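Local coordinates for protein putative NADH dehydrogenase/NAD(P)H nitroreductase (Parabacteroides distasonis, PDB 3M5K) that binds flavin mononucleotide and probably works as an NAD(P)H-dependent oxidoreductase of the nitroreductase family, at residues 92-97 with 142-147; 32-37 with 79-84; 62-67 with 132-137. All blocks are in the same frame, centred on the assembly; numbering follows the deposited sequence.

Contact 1. Residues 92-97 with 142-147; sequences NAWFLD and MPLNVI. With FMN (flavin mononucleotide), chain E.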
loop_
_atom_site.group_PDB
_atom_site.type_symbol
_atom_site.label_atom_id
_atom_site.label_comp_id
_atom_site.label_asym_id
_atom_site.label_seq_id
_atom_site.Cartn_x
_atom_site.Cartn_y
_atom_site.Cartn_z
ATOM N N ASN A 92 -4.305 13.149 8.848
ATOM C CA ASN A 92 -4.393 13.282 7.385
ATOM C C ASN A 92 -3.617 12.258 6.537
ATOM O O ASN A 92 -3.578 12.379 5.303
ATOM C CB ASN A 92 -3.976 14.696 6.980
ATOM C CG ASN A 92 -4.932 15.743 7.491
ATOM O OD1 ASN A 92 -6.151 15.645 7.294
ATOM N ND2 ASN A 92 -4.389 16.748 8.156
ATOM N N ALA A 93 -2.967 11.276 7.171
ATOM C CA ALA A 93 -2.198 10.280 6.422
ATOM C C ALA A 93 -2.260 8.858 6.942
ATOM O O ALA A 93 -1.743 7.946 6.262
ATOM C CB ALA A 93 -0.707 10.742 6.215
ATOM N N TRP A 94 -2.900 8.605 8.100
ATOM C CA TRP A 94 -2.875 7.250 8.642
ATOM C C TRP A 94 -3.420 6.239 7.596
ATOM O O TRP A 94 -2.913 5.141 7.494
ATOM C CB TRP A 94 -3.686 7.117 9.967
ATOM C CG TRP A 94 -5.146 7.273 9.789
ATOM C CD1 TRP A 94 -5.870 8.424 9.914
ATOM C CD2 TRP A 94 -6.094 6.243 9.441
ATOM N NE1 TRP A 94 -7.177 8.175 9.692
ATOM C CE2 TRP A 94 -7.353 6.855 9.374
ATOM C CE3 TRP A 94 -5.981 4.875 9.137
ATOM C CZ2 TRP A 94 -8.511 6.161 9.003
ATOM C CZ3 TRP A 94 -7.132 4.171 8.838
ATOM C CH2 TRP A 94 -8.379 4.832 8.731
ATOM N N PHE A 95 -4.475 6.625 6.862
ATOM C CA PHE A 95 -5.135 5.735 5.893
ATOM C C PHE A 95 -4.253 5.454 4.647
ATOM O O PHE A 95 -4.434 4.448 3.958
ATOM C CB PHE A 95 -6.525 6.273 5.481
ATOM C CG PHE A 95 -6.544 7.732 5.177
ATOM C CD1 PHE A 95 -6.165 8.193 3.901
ATOM C CD2 PHE A 95 -6.867 8.669 6.163
ATOM C CE1 PHE A 95 -6.139 9.538 3.627
ATOM C CE2 PHE A 95 -6.827 10.027 5.901
ATOM C CZ PHE A 95 -6.473 10.470 4.618
ATOM N N LEU A 96 -3.289 6.321 4.396
ATOM C CA LEU A 96 -2.294 6.100 3.340
ATOM C C LEU A 96 -1.177 5.182 3.862
ATOM O O LEU A 96 -0.938 4.118 3.300
ATOM C CB LEU A 96 -1.749 7.438 2.897
ATOM C CG LEU A 96 -2.810 8.466 2.415
ATOM C CD1 LEU A 96 -2.150 9.736 2.013
ATOM C CD2 LEU A 96 -3.693 7.894 1.263
ATOM N N ASP A 97 -0.549 5.577 4.971
ATOM C CA ASP A 97 0.481 4.789 5.624
ATOM C C ASP A 97 0.002 3.371 5.868
ATOM O O ASP A 97 0.733 2.394 5.625
ATOM C CB ASP A 97 0.871 5.360 6.988
ATOM C CG ASP A 97 1.512 6.765 6.937
ATOM O OD1 ASP A 97 1.636 7.428 5.872
ATOM O OD2 ASP A 97 1.884 7.208 8.036
HETATM N N MSE A 142 -8.505 3.777 14.523
HETATM C CA MSE A 142 -9.444 3.435 13.436
HETATM C C MSE A 142 -9.031 2.149 12.743
HETATM O O MSE A 142 -7.938 2.061 12.185
HETATM C CB MSE A 142 -9.484 4.555 12.398
HETATM C CG MSE A 142 -10.385 4.282 11.198
HETATM SE SE MSE A 142 -12.239 3.931 11.690
HETATM C CE MSE A 142 -12.442 5.559 12.795
ATOM N N PRO A 143 -9.913 1.138 12.745
ATOM C CA PRO A 143 -9.585 -0.054 11.963
ATOM C C PRO A 143 -9.741 0.125 10.442
ATOM O O PRO A 143 -10.811 0.535 9.957
ATOM C CB PRO A 143 -10.568 -1.104 12.492
ATOM C CG PRO A 143 -11.786 -0.265 12.924
ATOM C CD PRO A 143 -11.209 0.993 13.479
ATOM N N LEU A 144 -8.648 -0.152 9.708
ATOM C CA LEU A 144 -8.652 -0.005 8.258
ATOM C C LEU A 144 -9.291 -1.245 7.620
ATOM O O LEU A 144 -10.075 -1.147 6.683
ATOM C CB LEU A 144 -7.232 0.161 7.685
ATOM C CG LEU A 144 -7.184 0.315 6.142
ATOM C CD1 LEU A 144 -8.035 1.540 5.655
ATOM C CD2 LEU A 144 -5.686 0.446 5.717
ATOM N N ASN A 145 -8.894 -2.402 8.117
ATOM C CA ASN A 145 -9.241 -3.686 7.477
ATOM C C ASN A 145 -9.173 -4.846 8.454
ATOM O O ASN A 145 -8.659 -4.705 9.547
ATOM C CB ASN A 145 -8.347 -3.936 6.240
ATOM C CG ASN A 145 -6.856 -3.846 6.543
ATOM O OD1 ASN A 145 -6.404 -4.193 7.639
ATOM N ND2 ASN A 145 -6.081 -3.344 5.575
ATOM N N VAL A 146 -9.719 -5.993 8.045
ATOM C CA VAL A 146 -9.406 -7.264 8.663
ATOM C C VAL A 146 -8.760 -8.134 7.611
ATOM O O VAL A 146 -9.286 -8.291 6.495
ATOM C CB VAL A 146 -10.678 -7.991 9.273
ATOM C CG1 VAL A 146 -10.230 -9.302 9.997
ATOM C CG2 VAL A 146 -11.487 -7.028 10.184
ATOM N N ILE A 147 -7.629 -8.719 7.953
ATOM C CA ILE A 147 -6.876 -9.555 7.004
ATOM C C ILE A 147 -6.791 -10.985 7.568
ATOM O O ILE A 147 -5.917 -11.292 8.362
ATOM C CB ILE A 147 -5.426 -9.002 6.707
ATOM C CG1 ILE A 147 -5.501 -7.517 6.245
ATOM C CG2 ILE A 147 -4.704 -9.888 5.687
ATOM C CD1 ILE A 147 -4.158 -6.857 5.961
HETATM N N1 FMN E . 8.793 12.282 1.683
HETATM C C2 FMN E . 9.142 13.506 1.108
HETATM O O2 FMN E . 10.333 13.815 0.940
HETATM N N3 FMN E . 8.169 14.409 0.775
HETATM C C4 FMN E . 6.831 14.143 0.991
HETATM O O4 FMN E . 6.006 15.003 0.656
HETATM C C4A FMN E . 6.472 12.909 1.587
HETATM N N5 FMN E . 5.140 12.599 1.902
HETATM C C5A FMN E . 4.805 11.317 2.246
HETATM C C6 FMN E . 3.461 10.987 2.354
HETATM C C7 FMN E . 3.074 9.681 2.621
HETATM C C7M FMN E . 1.601 9.332 2.734
HETATM C C8 FMN E . 4.044 8.691 2.807
HETATM C C8M FMN E . 3.615 7.262 3.075
HETATM C C9 FMN E . 5.401 9.031 2.698
HETATM C C9A FMN E . 5.801 10.348 2.433
HETATM N N10 FMN E . 7.160 10.724 2.381
HETATM C C10 FMN E . 7.476 11.980 1.910
HETATM C "C1'" FMN E . 8.247 9.743 2.721
HETATM C "C2'" FMN E . 8.423 9.630 4.257
HETATM O "O2'" FMN E . 9.067 10.795 4.785
HETATM C "C3'" FMN E . 9.165 8.339 4.610
HETATM O "O3'" FMN E . 8.431 7.220 4.163
HETATM C "C4'" FMN E . 9.496 8.208 6.097
HETATM O "O4'" FMN E . 10.445 9.198 6.449
HETATM C "C5'" FMN E . 10.038 6.835 6.423
HETATM O "O5'" FMN E . 11.294 6.695 5.749
HETATM P P FMN E . 11.508 5.531 4.705
HETATM O O1P FMN E . 11.373 4.183 5.379
HETATM O O2P FMN E . 10.532 5.713 3.543
HETATM O O3P FMN E . 12.967 5.740 4.218
#
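Trp94 and Met142 meet where the first turn of helix 94-111 packs on strand 141-150, in the helix-on-sheet core of the FMN-dependent nitroreductase fold. With chi1 at 68°, Trp94 CG stands between the backbone N and the carbonyl carbon, and the indole's six-membered ring reaches the strand. Met142, present as selenomethionine, lays CB over one face in a CH-pi contact, 4.1 Å from the centroid of the Trp94 six-membered ring and 24° off its normal. Its CG comes to 3.2 Å of Trp94 CH2, a doubtfully short approach given that Met142 has a second conformer. The bend at chi2 turns the selenium away from the indole. Phe95 CB lies over the opposite face, toward its rim, and Leu144 CB meets the edge near the ring plane, 4.2 Å from Trp94 CZ3. A broad, rigid ring suits this place because it spans two strand residues at once. With an alanine here, Met142 CB would probably lose the surface it rests on and a gap would open beside Leu144. Further along the helix the residues turn to the flavin. Ser43 and Ser44 hydrogen-bond the Asp97 carboxylate and steady it beside the isoalloxazine of an FMN that is hydrogen-bonded to the second subunit. Leu96 CD1 touches methyl C7M of FMN at 3.8 Å, and Asp97 OD1 lies 3.4 Å from FMN C8M.

Contact 2. Residues 32-37 with 79-84; sequences DKLIRA and QAIVVC
Ile81 meets Leu34 and Ile35 where helix 28-39 covers one face of the antiparallel sheet of this alpha/beta fold. At Gln79 the side-chain amide is hydrogen-bonded to the backbone of Val26 and Val149. Ala80 and Val82 belong to the other side of the sheet, where both pack on Val146. Between them Ile81 points toward the helix. Its chi1 of -60° sets CG1 beside the backbone N, and the nearly extended chi2 pushes CD1 outward, so that this methyl touches both helix residues. Ile81 CD1 lies 3.7 Å from Ile35 CD1, in the Ile35 conformer described here, and 4.0 Å from Leu34 CD1. Ile35 CD1 also approaches the other branch, 3.9 Å from Ile81 CG2, so it sits against both arms of the beta-branched residue. Val83 then turns its side chain to Ser102 of helix 94-111 and Phe52 of strand 50-55, and Cys84 reaches Ile53 and Leu137. Beta-branched Ile81 suits the strand, and its two arms give the Leu34 and Ile35 methyls a broad apolar surface to pack on. With methyl against methyl and no hydrogen bond between the segments, the attachment rests on dispersion forces and the exclusion of water.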
loop_
_atom_site.group_PDB
_atom_site.type_symbol
_atom_site.label_atom_id
_atom_site.label_comp_id
_atom_site.label_asym_id
_atom_site.label_seq_id
_atom_site.Cartn_x
_atom_site.Cartn_y
_atom_site.Cartn_z
ATOM N N ASP A 32 4.743 -12.976 13.004
ATOM C CA ASP A 32 5.601 -11.871 13.395
ATOM C C ASP A 32 6.303 -11.235 12.176
ATOM O O ASP A 32 6.468 -10.025 12.137
ATOM C CB ASP A 32 6.639 -12.256 14.456
ATOM C CG ASP A 32 7.347 -11.016 15.048
ATOM O OD1 ASP A 32 6.635 -10.096 15.570
ATOM O OD2 ASP A 32 8.602 -10.944 14.935
ATOM N N LYS A 33 6.667 -12.045 11.193
ATOM C CA LYS A 33 7.287 -11.530 9.961
ATOM C C LYS A 33 6.302 -10.708 9.139
ATOM O O LYS A 33 6.688 -9.739 8.509
ATOM C CB LYS A 33 7.817 -12.666 9.089
ATOM C CG LYS A 33 9.166 -13.194 9.555
ATOM C CD LYS A 33 9.538 -14.452 8.790
ATOM C CE LYS A 33 10.761 -15.102 9.420
ATOM N NZ LYS A 33 11.280 -16.173 8.542
ATOM N N LEU A 34 5.036 -11.117 9.152
ATOM C CA LEU A 34 3.970 -10.388 8.481
ATOM C C LEU A 34 3.837 -8.986 9.060
ATOM O O LEU A 34 3.723 -8.004 8.312
ATOM C CB LEU A 34 2.615 -11.137 8.570
ATOM C CG LEU A 34 2.448 -12.473 7.805
ATOM C CD1 LEU A 34 1.022 -13.025 8.112
ATOM C CD2 LEU A 34 2.649 -12.321 6.300
ATOM N N ILE A 35 3.899 -8.916 10.388
ATOM C CA ILE A 35 3.795 -7.662 11.127
ATOM C C ILE A 35 5.018 -6.788 10.817
ATOM O O ILE A 35 4.900 -5.623 10.476
ATOM C CB ILE A 35 3.733 -7.915 12.656
ATOM C CG1 ILE A 35 2.512 -8.784 13.023
ATOM C CG2 ILE A 35 3.708 -6.581 13.429
ATOM C CD1 ILE A 35 1.189 -8.277 12.429
ATOM N N ARG A 36 6.195 -7.371 10.960
ATOM C CA ARG A 36 7.449 -6.656 10.678
ATOM C C ARG A 36 7.470 -6.090 9.254
ATOM O O ARG A 36 7.976 -4.989 9.022
ATOM C CB ARG A 36 8.631 -7.604 10.897
ATOM C CG ARG A 36 10.023 -6.978 10.880
ATOM C CD ARG A 36 11.102 -8.053 11.168
ATOM N NE ARG A 36 11.230 -8.410 12.595
ATOM C CZ ARG A 36 11.897 -7.687 13.501
ATOM N NH1 ARG A 36 12.482 -6.548 13.157
ATOM N NH2 ARG A 36 11.956 -8.092 14.775
ATOM N N ALA A 37 6.939 -6.853 8.301
ATOM C CA ALA A 37 6.784 -6.372 6.926
ATOM C C ALA A 37 5.897 -5.139 6.884
ATOM O O ALA A 37 6.274 -4.127 6.314
ATOM C CB ALA A 37 6.226 -7.512 6.004
ATOM N N GLN A 79 -6.732 -17.373 12.458
ATOM C CA GLN A 79 -6.040 -16.119 12.722
ATOM C C GLN A 79 -6.318 -15.049 11.660
ATOM O O GLN A 79 -6.454 -15.333 10.456
ATOM C CB GLN A 79 -4.513 -16.322 12.874
ATOM C CG GLN A 79 -3.826 -16.929 11.639
ATOM C CD GLN A 79 -3.969 -18.432 11.569
ATOM O OE1 GLN A 79 -3.576 -19.118 12.511
ATOM N NE2 GLN A 79 -4.513 -18.956 10.469
ATOM N N ALA A 80 -6.397 -13.818 12.146
ATOM C CA ALA A 80 -6.535 -12.640 11.297
ATOM C C ALA A 80 -5.742 -11.508 11.922
ATOM O O ALA A 80 -5.573 -11.441 13.142
ATOM C CB ALA A 80 -8.006 -12.246 11.155
ATOM N N ILE A 81 -5.306 -10.588 11.071
ATOM C CA ILE A 81 -4.644 -9.385 11.513
ATOM C C ILE A 81 -5.470 -8.156 11.114
ATOM O O ILE A 81 -5.855 -7.996 9.950
ATOM C CB ILE A 81 -3.222 -9.263 10.921
ATOM C CG1 ILE A 81 -2.375 -10.475 11.363
ATOM C CG2 ILE A 81 -2.575 -7.942 11.362
ATOM C CD1 ILE A 81 -1.028 -10.629 10.619
ATOM N N VAL A 82 -5.726 -7.302 12.090
ATOM C CA VAL A 82 -6.463 -6.042 11.883
ATOM C C VAL A 82 -5.484 -4.873 11.890
ATOM O O VAL A 82 -4.808 -4.629 12.901
ATOM C CB VAL A 82 -7.568 -5.867 12.966
ATOM C CG1 VAL A 82 -8.343 -4.545 12.793
ATOM C CG2 VAL A 82 -8.549 -7.111 12.902
ATOM N N VAL A 83 -5.349 -4.210 10.737
ATOM C CA VAL A 83 -4.492 -3.048 10.634
ATOM C C VAL A 83 -5.308 -1.810 10.978
ATOM O O VAL A 83 -6.344 -1.571 10.376
ATOM C CB VAL A 83 -3.813 -2.925 9.227
ATOM C CG1 VAL A 83 -2.851 -1.690 9.212
ATOM C CG2 VAL A 83 -3.115 -4.267 8.835
ATOM N N CYS A 84 -4.804 -1.028 11.944
ATOM C CA CYS A 84 -5.451 0.171 12.444
ATOM C C CYS A 84 -4.552 1.397 12.304
ATOM O O CYS A 84 -3.325 1.268 12.269
ATOM C CB CYS A 84 -5.801 0.011 13.925
ATOM S SG CYS A 84 -6.838 -1.423 14.328
#

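Contact 3. Residues 62-67 with 132-137; sequences DTMAEG and RKELRL
Thr63 and Glu134 make the closest approach between the two helical segments, a methyl against a carboxylate. Glu134 bends at chi2 (-55°), turning the face of its carboxylate to the threonine methyl; the two side chains cross at about a right angle. Thr63 CG2 sits above the carboxylate plane, 3.3 Å from Glu134 CD and nearly as close to both oxygens. Beside this pair, Met64, present as selenomethionine, and Glu134 slide past each other in opposite directions, Met64 CG lying 3.9 Å from Glu134 CG. The glutamate thus spends its aliphatic part on packing while its charged end is kept toward water. Deeper in, the Met64 chain runs out extended at chi2 (-171°) and puts its selenium 4.3 Å from Leu135 CD1, the long flexible chain suiting a place between a helix and the sheet.

The two helices cover the sheet face opposite helix 28-39: Met64 and Leu135 both rest on Val55, and Leu135 also on Val82. The arrangement belongs to the layered nitroreductase fold, with a bound FMN about 12 Å from the Met64 side chain.

A water supplies the polar bridge, donating to Thr63 OG1 at 3.0 Å and to Glu134 OE1 at 2.8 Å. Thr63 OG1 is also hydrogen-bonded to Lys59 O, one turn back in its own helix, which helps fix the hydroxyl.

Other bonds shape the end of helix 125-135, which closes in a Schellman motif, Arg136 taking positive phi; Leu137 N bonds to Arg132 O, and the bond from Arg136 N to Lys133 O is weak. The guanidinium of Arg132 turns back across this end: NH1 donates to Leu137 O at 3.1 Å. The acceptor lies in the guanidinium plane, whereas the donor stands well above the carbonyl plane, and NH1 also bonds to Ile141 O.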
loop_
_atom_site.group_PDB
_atom_site.type_symbol
_atom_site.label_atom_id
_atom_site.label_comp_id
_atom_site.label_asym_id
_atom_site.label_seq_id
_atom_site.Cartn_x
_atom_site.Cartn_y
_atom_site.Cartn_z
ATOM N N ASP A 62 -15.541 -15.321 15.071
ATOM C CA ASP A 62 -16.898 -15.706 14.656
ATOM C C ASP A 62 -17.912 -14.553 14.732
ATOM O O ASP A 62 -18.742 -14.449 13.872
ATOM C CB ASP A 62 -17.402 -16.861 15.520
ATOM C CG ASP A 62 -16.682 -18.169 15.259
ATOM O OD1 ASP A 62 -15.968 -18.309 14.263
ATOM O OD2 ASP A 62 -16.850 -19.081 16.110
ATOM N N THR A 63 -17.827 -13.700 15.763
ATOM C CA THR A 63 -18.742 -12.588 15.933
ATOM C C THR A 63 -18.516 -11.562 14.806
ATOM O O THR A 63 -19.462 -11.075 14.196
ATOM C CB THR A 63 -18.630 -11.951 17.333
ATOM O OG1 THR A 63 -18.926 -12.933 18.328
ATOM C CG2 THR A 63 -19.575 -10.707 17.477
HETATM N N MSE A 64 -17.252 -11.262 14.512
HETATM C CA MSE A 64 -16.942 -10.411 13.362
HETATM C C MSE A 64 -17.424 -10.986 12.028
HETATM O O MSE A 64 -18.074 -10.281 11.262
HETATM C CB MSE A 64 -15.447 -10.077 13.351
HETATM C CG MSE A 64 -15.088 -9.126 14.509
HETATM SE SE MSE A 64 -13.198 -8.490 14.264
HETATM C CE MSE A 64 -12.376 -10.155 14.584
ATOM N N ALA A 65 -17.155 -12.273 11.770
ATOM C CA ALA A 65 -17.707 -12.967 10.601
ATOM C C ALA A 65 -19.229 -12.745 10.448
ATOM O O ALA A 65 -19.700 -12.400 9.364
ATOM C CB ALA A 65 -17.386 -14.457 10.681
ATOM N N GLU A 66 -19.957 -12.882 11.549
ATOM C CA GLU A 66 -21.417 -12.820 11.530
ATOM C C GLU A 66 -21.967 -11.381 11.406
ATOM O O GLU A 66 -23.172 -11.177 11.155
ATOM C CB GLU A 66 -21.949 -13.543 12.768
ATOM C CG GLU A 66 -21.660 -15.047 12.698
ATOM C CD GLU A 66 -21.853 -15.823 14.005
ATOM O OE1 GLU A 66 -21.328 -15.422 15.076
ATOM O OE2 GLU A 66 -22.508 -16.871 13.935
ATOM N N GLY A 67 -21.085 -10.393 11.585
ATOM C CA GLY A 67 -21.424 -8.986 11.384
ATOM C C GLY A 67 -20.816 -8.295 10.185
ATOM O O GLY A 67 -21.077 -7.122 9.980
ATOM N N ARG A 132 -14.543 -2.264 16.137
ATOM C CA ARG A 132 -14.200 -1.492 17.313
ATOM C C ARG A 132 -14.746 -2.136 18.590
ATOM O O ARG A 132 -14.060 -2.190 19.600
ATOM C CB ARG A 132 -14.687 -0.044 17.185
ATOM C CG ARG A 132 -14.542 0.776 18.448
ATOM C CD ARG A 132 -14.982 2.227 18.330
ATOM N NE ARG A 132 -14.501 2.862 17.104
ATOM C CZ ARG A 132 -13.237 3.222 16.891
ATOM N NH1 ARG A 132 -12.304 3.030 17.813
ATOM N NH2 ARG A 132 -12.918 3.814 15.770
ATOM N N LYS A 133 -16.002 -2.570 18.534
ATOM C CA LYS A 133 -16.660 -3.220 19.657
ATOM C C LYS A 133 -15.943 -4.499 20.071
ATOM O O LYS A 133 -15.532 -4.641 21.210
ATOM C CB LYS A 133 -18.123 -3.532 19.304
ATOM C CG LYS A 133 -18.880 -4.324 20.392
ATOM C CD LYS A 133 -18.902 -3.549 21.697
ATOM N N GLU A 134 -15.789 -5.425 19.135
ATOM C CA GLU A 134 -15.231 -6.745 19.448
ATOM C C GLU A 134 -13.764 -6.679 19.904
ATOM O O GLU A 134 -13.295 -7.549 20.627
ATOM C CB GLU A 134 -15.338 -7.688 18.257
ATOM C CG GLU A 134 -16.765 -8.133 17.911
ATOM C CD GLU A 134 -17.466 -8.749 19.108
ATOM O OE1 GLU A 134 -16.880 -9.738 19.626
ATOM O OE2 GLU A 134 -18.514 -8.165 19.528
ATOM N N LEU A 135 -13.030 -5.646 19.484
ATOM C CA LEU A 135 -11.605 -5.571 19.812
ATOM C C LEU A 135 -11.300 -4.464 20.807
ATOM O O LEU A 135 -10.131 -4.206 21.121
ATOM C CB LEU A 135 -10.800 -5.401 18.517
ATOM C CG LEU A 135 -10.951 -6.547 17.502
ATOM C CD1 LEU A 135 -10.098 -6.273 16.226
ATOM C CD2 LEU A 135 -10.621 -7.892 18.132
ATOM N N ARG A 136 -12.332 -3.803 21.304
ATOM C CA ARG A 136 -12.187 -2.753 22.324
ATOM C C ARG A 136 -11.170 -1.687 21.883
ATOM O O ARG A 136 -10.306 -1.253 22.644
ATOM C CB ARG A 136 -11.851 -3.361 23.713
ATOM C CG ARG A 136 -12.963 -4.236 24.264
ATOM C CD ARG A 136 -12.497 -5.146 25.407
ATOM N NE ARG A 136 -11.306 -5.894 25.034
ATOM C CZ ARG A 136 -11.286 -6.936 24.223
ATOM N NH1 ARG A 136 -12.398 -7.436 23.715
ATOM N NH2 ARG A 136 -10.122 -7.508 23.935
ATOM N N LEU A 137 -11.321 -1.233 20.642
ATOM C CA LEU A 137 -10.438 -0.202 20.097
ATOM C C LEU A 137 -10.806 1.166 20.624
ATOM O O LEU A 137 -11.957 1.575 20.508
ATOM C CB LEU A 137 -10.483 -0.185 18.548
ATOM C CG LEU A 137 -10.091 -1.516 17.908
ATOM C CD1 LEU A 137 -10.169 -1.395 16.354
ATOM C CD2 LEU A 137 -8.723 -2.082 18.359
HETATM O O HOH W 1 -18.246 -11.728 21.031
#

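Overall arrangement
Contacts 1 and 2 are buried and lie on neighbouring strands of one sheet, joined by backbone bonds such as Ile147 N to Ile81 O; contact 3 lies farther out and is only partly buried. Contact 2 is purely aliphatic, contact 1 adds an aromatic face and reaches the flavin, and contact 3 mixes apolar packing with a water bridge and charged side chains, as befits its place nearer solvent. Contacts 2 and 3 lie on opposite faces of the sheet, and Val82 meets Leu135 from the strand of contact 2. Helix 125-135 is followed in the chain by the strand of contact 1, and its Arg132 packs against Met142 and Pro143. All three touch the second subunit.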